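Long-range contacts in uridylate kinase (Archaeoglobus fulgidus, PDB 2IJ9), which probably catalyses the reversible transfer of a phosphate from ATP to UMP, giving UDP for de novo pyrimidine nucleotide synthesis: residues N33-V39 against Y102-G108; V39-A45 against A69-A74. The protein carries 1 engineered substitution. One frame throughout, in Å; residues are numbered along the deposited sequence.

Interaction 1: residues N33-V39 against Y102-G108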
ATOM      1  N   ASN B  33     -25.471   0.310  22.366  1.00108.71           N
ATOM      2  CA  ASN B  33     -26.409   0.266  21.241  1.00 91.55           C
ATOM      3  C   ASN B  33     -26.209  -0.891  20.278  1.00 91.38           C
ATOM      4  O   ASN B  33     -25.470  -1.844  20.567  1.00 90.09           O
ATOM      5  CB  ASN B  33     -26.325   1.564  20.438  1.00 98.32           C
ATOM      6  CG  ASN B  33     -26.263   2.795  21.310  1.00108.34           C
ATOM      7  OD1 ASN B  33     -25.209   3.423  21.430  1.00102.31           O
ATOM      8  ND2 ASN B  33     -27.389   3.151  21.926  1.00119.08           N
ATOM      9  N   GLN B  34     -26.876  -0.776  19.124  1.00 86.98           N
ATOM     10  CA  GLN B  34     -26.849  -1.772  18.043  1.00 87.78           C
ATOM     11  C   GLN B  34     -26.279  -1.173  16.753  1.00 92.97           C
ATOM     12  O   GLN B  34     -26.888  -0.282  16.132  1.00 91.93           O
ATOM     13  CB  GLN B  34     -28.257  -2.325  17.800  1.00 85.16           C
ATOM     14  CG  GLN B  34     -28.354  -3.370  16.693  1.00 96.31           C
ATOM     15  CD  GLN B  34     -27.745  -4.714  17.068  1.00110.29           C
ATOM     16  OE1 GLN B  34     -27.579  -5.037  18.250  1.00104.73           O
ATOM     17  NE2 GLN B  34     -27.420  -5.512  16.055  1.00 66.98           N
ATOM     18  N   VAL B  35     -25.110  -1.674  16.358  1.00 88.86           N
ATOM     19  CA  VAL B  35     -24.328  -1.066  15.285  1.00 81.27           C
ATOM     20  C   VAL B  35     -24.203  -1.955  14.050  1.00 84.83           C
ATOM     21  O   VAL B  35     -23.802  -3.124  14.124  1.00 79.56           O
ATOM     22  CB  VAL B  35     -22.886  -0.711  15.744  1.00 89.58           C
ATOM     23  CG1 VAL B  35     -22.138   0.042  14.636  1.00 71.21           C
ATOM     24  CG2 VAL B  35     -22.890   0.087  17.052  1.00 74.70           C
ATOM     25  N   PHE B  36     -24.543  -1.377  12.908  1.00 77.12           N
ATOM     26  CA  PHE B  36     -24.228  -1.983  11.637  1.00 67.57           C
ATOM     27  C   PHE B  36     -23.123  -1.159  11.005  1.00 69.69           C
ATOM     28  O   PHE B  36     -23.153   0.072  11.057  1.00 85.88           O
ATOM     29  CB  PHE B  36     -25.462  -1.969  10.742  1.00 85.32           C
ATOM     30  CG  PHE B  36     -26.580  -2.850  11.233  1.00105.05           C
ATOM     31  CD1 PHE B  36     -26.959  -3.979  10.511  1.00 95.26           C
ATOM     32  CD2 PHE B  36     -27.256  -2.547  12.414  1.00 97.79           C
ATOM     33  CE1 PHE B  36     -27.983  -4.785  10.963  1.00106.66           C
ATOM     34  CE2 PHE B  36     -28.272  -3.349  12.866  1.00 78.79           C
ATOM     35  CZ  PHE B  36     -28.641  -4.463  12.137  1.00 92.74           C
ATOM     36  N   VAL B  37     -22.138  -1.833  10.421  1.00 66.53           N
ATOM     37  CA  VAL B  37     -21.052  -1.153   9.721  1.00 63.72           C
ATOM     38  C   VAL B  37     -20.958  -1.596   8.264  1.00 64.12           C
ATOM     39  O   VAL B  37     -20.874  -2.789   7.971  1.00 62.18           O
ATOM     40  CB  VAL B  37     -19.704  -1.429  10.379  1.00 57.94           C
ATOM     41  CG1 VAL B  37     -18.629  -0.653   9.652  1.00 80.90           C
ATOM     42  CG2 VAL B  37     -19.721  -1.035  11.847  1.00 73.33           C
ATOM     43  N   VAL B  38     -20.970  -0.631   7.355  1.00 58.50           N
ATOM     44  CA  VAL B  38     -20.751  -0.911   5.942  1.00 62.61           C
ATOM     45  C   VAL B  38     -19.418  -0.317   5.432  1.00 72.27           C
ATOM     46  O   VAL B  38     -19.293   0.893   5.217  1.00 82.48           O
ATOM     47  CB  VAL B  38     -21.899  -0.362   5.087  1.00 60.69           C
ATOM     48  CG1 VAL B  38     -21.716  -0.756   3.608  1.00 61.86           C
ATOM     49  CG2 VAL B  38     -23.230  -0.837   5.634  1.00 55.23           C
ATOM     50  N   VAL B  39     -18.432  -1.176   5.222  1.00 61.26           N
ATOM     51  CA  VAL B  39     -17.145  -0.733   4.722  1.00 58.85           C
ATOM     52  C   VAL B  39     -17.117  -0.699   3.184  1.00 64.90           C
ATOM     53  O   VAL B  39     -17.853  -1.414   2.512  1.00 83.35           O
ATOM     54  CB  VAL B  39     -16.010  -1.630   5.237  1.00 67.79           C
ATOM     55  CG1 VAL B  39     -16.260  -2.057   6.698  1.00 51.59           C
ATOM     56  CG2 VAL B  39     -15.873  -2.834   4.357  1.00 75.50           C
ATOM     57  N   TYR B 102     -25.636 -10.668  17.538  1.00104.64           N
ATOM     58  CA  TYR B 102     -24.453  -9.831  17.750  1.00 90.77           C
ATOM     59  C   TYR B 102     -24.791  -8.359  17.815  1.00 92.42           C
ATOM     60  O   TYR B 102     -25.751  -7.912  17.180  1.00 84.51           O
ATOM     61  CB  TYR B 102     -23.450 -10.055  16.640  1.00 79.94           C
ATOM     62  CG  TYR B 102     -22.870 -11.436  16.640  1.00 90.41           C
ATOM     63  CD1 TYR B 102     -21.854 -11.777  17.518  1.00 90.66           C
ATOM     64  CD2 TYR B 102     -23.344 -12.408  15.772  1.00 87.43           C
ATOM     65  CE1 TYR B 102     -21.311 -13.051  17.524  1.00 77.99           C
ATOM     66  CE2 TYR B 102     -22.799 -13.680  15.759  1.00 87.28           C
ATOM     67  CZ  TYR B 102     -21.787 -13.998  16.640  1.00 83.16           C
ATOM     68  OH  TYR B 102     -21.251 -15.264  16.640  1.00102.75           O
ATOM     69  N   ARG B 103     -23.997  -7.610  18.585  1.00 95.12           N
ATOM     70  CA  ARG B 103     -24.212  -6.163  18.741  1.00 98.23           C
ATOM     71  C   ARG B 103     -23.578  -5.370  17.597  1.00 88.39           C
ATOM     72  O   ARG B 103     -23.940  -4.216  17.336  1.00 91.00           O
ATOM     73  CB  ARG B 103     -23.713  -5.655  20.102  1.00 95.54           C
ATOM     74  CG  ARG B 103     -24.420  -6.264  21.302  1.00113.86           C
ATOM     75  CD  ARG B 103     -25.952  -6.223  21.198  1.00121.32           C
ATOM     76  NE  ARG B 103     -26.529  -7.486  21.668  1.00147.63           N
ATOM     77  CZ  ARG B 103     -27.211  -8.340  20.908  1.00136.76           C
ATOM     78  NH1 ARG B 103     -27.449  -8.064  19.635  1.00110.86           N
ATOM     79  NH2 ARG B 103     -27.676  -9.467  21.431  1.00130.86           N
ATOM     80  N   VAL B 104     -22.628  -5.995  16.917  1.00 72.33           N
ATOM     81  CA  VAL B 104     -22.035  -5.386  15.744  1.00 78.20           C
ATOM     82  C   VAL B 104     -22.058  -6.333  14.547  1.00 71.14           C
ATOM     83  O   VAL B 104     -21.615  -7.475  14.620  1.00 72.55           O
ATOM     84  CB  VAL B 104     -20.618  -4.819  16.032  1.00 79.98           C
ATOM     85  CG1 VAL B 104     -19.863  -4.524  14.752  1.00 91.34           C
ATOM     86  CG2 VAL B 104     -20.733  -3.544  16.829  1.00 87.79           C
ATOM     87  N   VAL B 105     -22.625  -5.846  13.454  1.00 69.24           N
ATOM     88  CA  VAL B 105     -22.555  -6.535  12.191  1.00 68.70           C
ATOM     89  C   VAL B 105     -21.785  -5.648  11.227  1.00 67.27           C
ATOM     90  O   VAL B 105     -21.993  -4.444  11.185  1.00 86.22           O
ATOM     91  CB  VAL B 105     -23.952  -6.865  11.662  1.00 71.89           C
ATOM     92  CG1 VAL B 105     -23.873  -7.543  10.284  1.00 56.19           C
ATOM     93  CG2 VAL B 105     -24.658  -7.779  12.647  1.00 71.88           C
ATOM     94  N   VAL B 106     -20.864  -6.249  10.488  1.00 67.09           N
ATOM     95  CA  VAL B 106     -20.026  -5.525   9.550  1.00 60.49           C
ATOM     96  C   VAL B 106     -20.123  -6.184   8.189  1.00 67.81           C
ATOM     97  O   VAL B 106     -19.762  -7.352   8.028  1.00 83.52           O
ATOM     98  CB  VAL B 106     -18.538  -5.551   9.976  1.00 58.37           C
ATOM     99  CG1 VAL B 106     -17.705  -4.748   9.007  1.00 60.60           C
ATOM    100  CG2 VAL B 106     -18.354  -5.027  11.410  1.00 47.20           C
ATOM    101  N   MET B 107     -20.593  -5.430   7.205  1.00 68.82           N
ATOM    102  CA  MET B 107     -20.714  -5.956   5.848  1.00 71.77           C
ATOM    103  C   MET B 107     -20.029  -5.128   4.766  1.00 73.07           C
ATOM    104  O   MET B 107     -19.771  -3.930   4.931  1.00 68.84           O
ATOM    105  CB  MET B 107     -22.187  -6.126   5.476  1.00 69.36           C
ATOM    106  CG  MET B 107     -22.976  -4.836   5.414  1.00 62.02           C
ATOM    107  SD  MET B 107     -24.705  -5.252   5.267  1.00 61.37           S
ATOM    108  CE  MET B 107     -24.612  -6.098   3.701  1.00 41.04           C
ATOM    109  N   GLY B 108     -19.772  -5.784   3.639  1.00 79.71           N
ATOM    110  CA  GLY B 108     -19.237  -5.111   2.469  1.00 81.07           C
ATOM    111  C   GLY B 108     -20.400  -4.628   1.640  1.00 71.50           C
ATOM    112  O   GLY B 108     -21.393  -4.149   2.189  1.00 74.88           O
TER

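Interaction 2: residues V39-A45 against A69-A74. With SO4 (sulfate ion), chain D.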
ATOM      1  N   VAL B  39     -18.432  -1.176   5.222  1.00 61.26           N
ATOM      2  CA  VAL B  39     -17.145  -0.733   4.722  1.00 58.85           C
ATOM      3  C   VAL B  39     -17.117  -0.699   3.184  1.00 64.90           C
ATOM      4  O   VAL B  39     -17.853  -1.414   2.512  1.00 83.35           O
ATOM      5  CB  VAL B  39     -16.010  -1.630   5.237  1.00 67.79           C
ATOM      6  CG1 VAL B  39     -16.260  -2.057   6.698  1.00 51.59           C
ATOM      7  CG2 VAL B  39     -15.873  -2.834   4.357  1.00 75.50           C
ATOM      8  N   GLY B  40     -16.262   0.148   2.631  1.00 66.98           N
ATOM      9  CA  GLY B  40     -16.131   0.269   1.194  1.00 55.11           C
ATOM     10  C   GLY B  40     -14.814  -0.295   0.700  1.00 70.28           C
ATOM     11  O   GLY B  40     -13.986  -0.761   1.489  1.00 69.82           O
ATOM     12  N   GLY B  41     -14.609  -0.244  -0.613  1.00 75.05           N
ATOM     13  CA  GLY B  41     -13.457  -0.898  -1.230  1.00 83.66           C
ATOM     14  C   GLY B  41     -12.091  -0.262  -1.029  1.00 82.72           C
ATOM     15  O   GLY B  41     -11.070  -0.965  -1.058  1.00 82.37           O
ATOM     16  N   GLY B  42     -12.074   1.061  -0.853  1.00 80.47           N
ATOM     17  CA  GLY B  42     -10.845   1.818  -0.627  1.00 69.31           C
ATOM     18  C   GLY B  42      -9.840   1.668  -1.755  1.00 78.84           C
ATOM     19  O   GLY B  42     -10.205   1.515  -2.938  1.00 69.28           O
ATOM     20  N   LYS B  43      -8.565   1.698  -1.376  1.00 71.20           N
ATOM     21  CA  LYS B  43      -7.463   1.547  -2.322  1.00 88.72           C
ATOM     22  C   LYS B  43      -7.670   0.215  -3.032  1.00 81.71           C
ATOM     23  O   LYS B  43      -7.786   0.150  -4.261  1.00 69.61           O
ATOM     24  CB  LYS B  43      -6.115   1.564  -1.574  1.00 68.63           C
ATOM     25  CG  LYS B  43      -4.892   1.869  -2.441  1.00114.37           C
ATOM     26  CD  LYS B  43      -3.570   1.790  -1.652  1.00117.49           C
ATOM     27  CE  LYS B  43      -3.278   3.060  -0.838  1.00127.06           C
ATOM     28  NZ  LYS B  43      -1.824   3.201  -0.477  1.00 85.62           N
ATOM     29  N   LEU B  44      -7.781  -0.824  -2.213  1.00 82.53           N
ATOM     30  CA  LEU B  44      -7.961  -2.197  -2.647  1.00 73.32           C
ATOM     31  C   LEU B  44      -8.916  -2.361  -3.832  1.00 77.02           C
ATOM     32  O   LEU B  44      -8.529  -2.883  -4.880  1.00 72.61           O
ATOM     33  CB  LEU B  44      -8.449  -3.035  -1.469  1.00 76.55           C
ATOM     34  CG  LEU B  44      -8.469  -4.535  -1.731  1.00 76.92           C
ATOM     35  CD1 LEU B  44      -7.083  -4.970  -2.110  1.00 52.22           C
ATOM     36  CD2 LEU B  44      -8.960  -5.293  -0.516  1.00 69.86           C
ATOM     37  N   ALA B  45     -10.160  -1.921  -3.670  1.00 65.72           N
ATOM     38  CA  ALA B  45     -11.111  -2.033  -4.756  1.00 54.51           C
ATOM     39  C   ALA B  45     -10.658  -1.211  -5.948  1.00 70.07           C
ATOM     40  O   ALA B  45     -10.592  -1.742  -7.064  1.00 66.13           O
ATOM     41  CB  ALA B  45     -12.480  -1.626  -4.321  1.00 57.90           C
ATOM     42  N   ALA B  69     -13.480  -7.136  -2.609  1.00 62.90           N
ATOM     43  CA  ALA B  69     -12.621  -6.198  -1.901  1.00 60.37           C
ATOM     44  C   ALA B  69     -13.276  -5.587  -0.657  1.00 58.62           C
ATOM     45  O   ALA B  69     -12.692  -5.608   0.437  1.00 51.62           O
ATOM     46  CB  ALA B  69     -12.178  -5.111  -2.855  1.00 49.73           C
ATOM     47  N   THR B  70     -14.488  -5.056  -0.820  1.00 45.24           N
ATOM     48  CA  THR B  70     -15.179  -4.488   0.316  1.00 58.54           C
ATOM     49  C   THR B  70     -15.226  -5.538   1.425  1.00 58.31           C
ATOM     50  O   THR B  70     -14.866  -5.250   2.556  1.00 47.71           O
ATOM     51  CB  THR B  70     -16.598  -3.973  -0.038  1.00 41.05           C
ATOM     52  OG1 THR B  70     -17.421  -5.068  -0.469  1.00 64.32           O
ATOM     53  CG2 THR B  70     -16.540  -2.961  -1.145  1.00 63.36           C
ATOM     54  N   ARG B  71     -15.618  -6.761   1.070  1.00 58.10           N
ATOM     55  CA  ARG B  71     -15.792  -7.844   2.038  1.00 62.65           C
ATOM     56  C   ARG B  71     -14.493  -8.130   2.787  1.00 61.03           C
ATOM     57  O   ARG B  71     -14.509  -8.411   3.980  1.00 55.03           O
ATOM     58  CB  ARG B  71     -16.262  -9.123   1.342  1.00 73.74           C
ATOM     59  CG  ARG B  71     -17.478  -8.978   0.453  1.00 52.22           C
ATOM     60  CD  ARG B  71     -18.737  -9.363   1.170  1.00 60.27           C
ATOM     61  NE  ARG B  71     -19.905  -9.158   0.322  1.00 79.56           N
ATOM     62  CZ  ARG B  71     -20.301 -10.013  -0.610  1.00 69.07           C
ATOM     63  NH1 ARG B  71     -19.616 -11.130  -0.811  1.00 81.34           N
ATOM     64  NH2 ARG B  71     -21.379  -9.752  -1.336  1.00 72.52           N
ATOM     65  N   LEU B  72     -13.377  -8.038   2.069  1.00 44.98           N
ATOM     66  CA  LEU B  72     -12.048  -8.240   2.632  1.00 53.96           C
ATOM     67  C   LEU B  72     -11.681  -7.152   3.649  1.00 60.62           C
ATOM     68  O   LEU B  72     -11.235  -7.451   4.756  1.00 63.19           O
ATOM     69  CB  LEU B  72     -11.005  -8.293   1.512  1.00 35.68           C
ATOM     70  CG  LEU B  72      -9.618  -8.794   1.900  1.00 59.02           C
ATOM     71  CD1 LEU B  72      -9.627  -9.873   2.993  1.00 72.52           C
ATOM     72  CD2 LEU B  72      -8.957  -9.310   0.661  1.00 81.18           C
ATOM     73  N   ASN B  73     -11.876  -5.896   3.266  1.00 51.78           N
ATOM     74  CA  ASN B  73     -11.741  -4.810   4.203  1.00 55.74           C
ATOM     75  C   ASN B  73     -12.599  -5.052   5.427  1.00 55.25           C
ATOM     76  O   ASN B  73     -12.165  -4.841   6.563  1.00 63.88           O
ATOM     77  CB  ASN B  73     -12.138  -3.508   3.536  1.00 59.44           C
ATOM     78  CG  ASN B  73     -11.183  -3.117   2.460  1.00 62.63           C
ATOM     79  OD1 ASN B  73     -11.576  -2.606   1.415  1.00 77.82           O
ATOM     80  ND2 ASN B  73      -9.904  -3.370   2.700  1.00 66.03           N
ATOM     81  N   ALA B  74     -13.815  -5.520   5.189  1.00 57.58           N
ATOM     82  CA  ALA B  74     -14.760  -5.736   6.260  1.00 66.31           C
ATOM     83  C   ALA B  74     -14.235  -6.783   7.238  1.00 82.80           C
ATOM     84  O   ALA B  74     -14.333  -6.604   8.460  1.00 68.45           O
ATOM     85  CB  ALA B  74     -16.067  -6.152   5.696  1.00 51.31           C
TER
HETATM   86  S   SO4 D 302     -15.735   2.929  -1.635  1.00161.46           S
HETATM   87  O1  SO4 D 302     -16.004   3.201  -0.231  1.00127.74           O
HETATM   88  O2  SO4 D 302     -16.026   1.531  -1.944  1.00157.39           O
HETATM   89  O3  SO4 D 302     -16.604   3.788  -2.443  1.00151.56           O
HETATM   90  O4  SO4 D 302     -14.326   3.181  -1.929  1.00146.09           O

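Interaction 1: residues N33-V39 against Y102-G108
Backbone hydrogen bonds tie Val35, Val37 and Val39 to Arg103, Val105 and Met107 along two parallel strands whose axes approach to 4.7 Å at an angle of 14°. Val35 N gives to Arg103 O and Val35 O takes from Val105 N, and the same pattern repeats two residues on, with Val37 N 2.7 Å from Val105 O and Val37 O 2.8 Å from Met107 N. Val39 N to Met107 O closes the series. CA-H...O contacts fill in between, as from Val104 CA to Val35 O.

At the N-terminal ends the polar side chain of Gln34 takes over. Its chain leaves with CG anti to the backbone N (chi1 180°) and bends at chi2, which brings NE2 to 3.1 Å from Tyr102 O; NE2 lies in the plane of the Tyr102 carbonyl, and Tyr102 O close to the amide plane of Gln34. OE1 takes a weak bond at the edge of the Arg103 guanidinium, whose NH1 also bonds weakly to Ser99 O. A leucine here would probably leave Tyr102 O without this donor and the guanidinium freer to turn.

Apolar packing occupies both faces. Val35 CB meets Val104 CG2 at 3.7 Å and Val37 CB lies beside Val106 CG2, on the face covered by helices 16-32 and 59-80. On the other face, where helix 92-99 packs on Phe36, Val105 and Met107, Val38 CG2 lies alongside Met107 CG at 4.0 Å, and the Phe36 ring lies obliquely to Val105. This parallel pair, with helices on both faces, is consistent with the alpha/beta/alpha sandwich of the amino acid kinase family.

Interaction 2: residues V39-A45 against A69-A74
Val39 ends its strand against residues 69-74 of helix 59-80, and the backbone then turns through Gly40 and Gly41 into helix 42-54, with the CA atoms of Gly41 and Thr70 only 4.3 Å apart. Val39 CG2, set between its own backbone N and carbonyl carbon (chi1 -38°), touches the CB of Ala74 at 3.6 Å. Thr70 presents its methyl to the glycine turn, CG2 lying 3.4 Å from Gly41 N. Its hydroxyl is engaged elsewhere, in hydrogen bonds with Ile67 O and Gly109 N. Asn73 brings its amide group up to the carbonyls of Gly40 and Gly41.

Farther along, small residues let the two helices come close. The CB atoms of Ala45 and Ala69 are 3.8 Å apart, and Leu44 lays CG against that same Ala69 methyl, while its CD2 reaches CB of Leu72, and the Leu44 and Asn73 side chains pass one another head to tail. Tyr48 of a second subunit packs on Leu44, and Ile65 of that subunit on Leu72, so this end of the contact adjoins a subunit interface.

Beside the turn, a sulfate probably taken from the crystallisation liquor accepts hydrogen bonds from Gly41 N to O2 at 2.6 Å and from Gly42 N to O4 at 3.3 Å. Gly40 CA comes within 3.3 Å of sulfate O1, and Gly42 has a positive phi (59°), a conformation glycine adopts most easily. Apolar packing thus backs a turn whose amides grip an anion, consistent with the predicted roles of Gly41 in UMP binding and Gly42 in ATP binding.

In the fold
Interactions 1 and 2 have centres about 15 Å apart and meet at Val39, the last residue of strand 34-39. Along the chain the strand leads through the glycine turn into helix 42-54; helix 59-80 comes next, and strand 104-107 last, so both segments of interaction 2 precede the second strand of interaction 1. The two interactions also touch: Gly108 CA packs 3.5 Å from Thr70 OG1. Strand 104-107 is the outermost of the sheet on this side within the chain, and helix 59-80 packs on it and on strand 34-39. The glycine turn follows the C-terminal end of strand 34-39, and helix 59-80 packs against it there; the nucleotides probably bind at this turn.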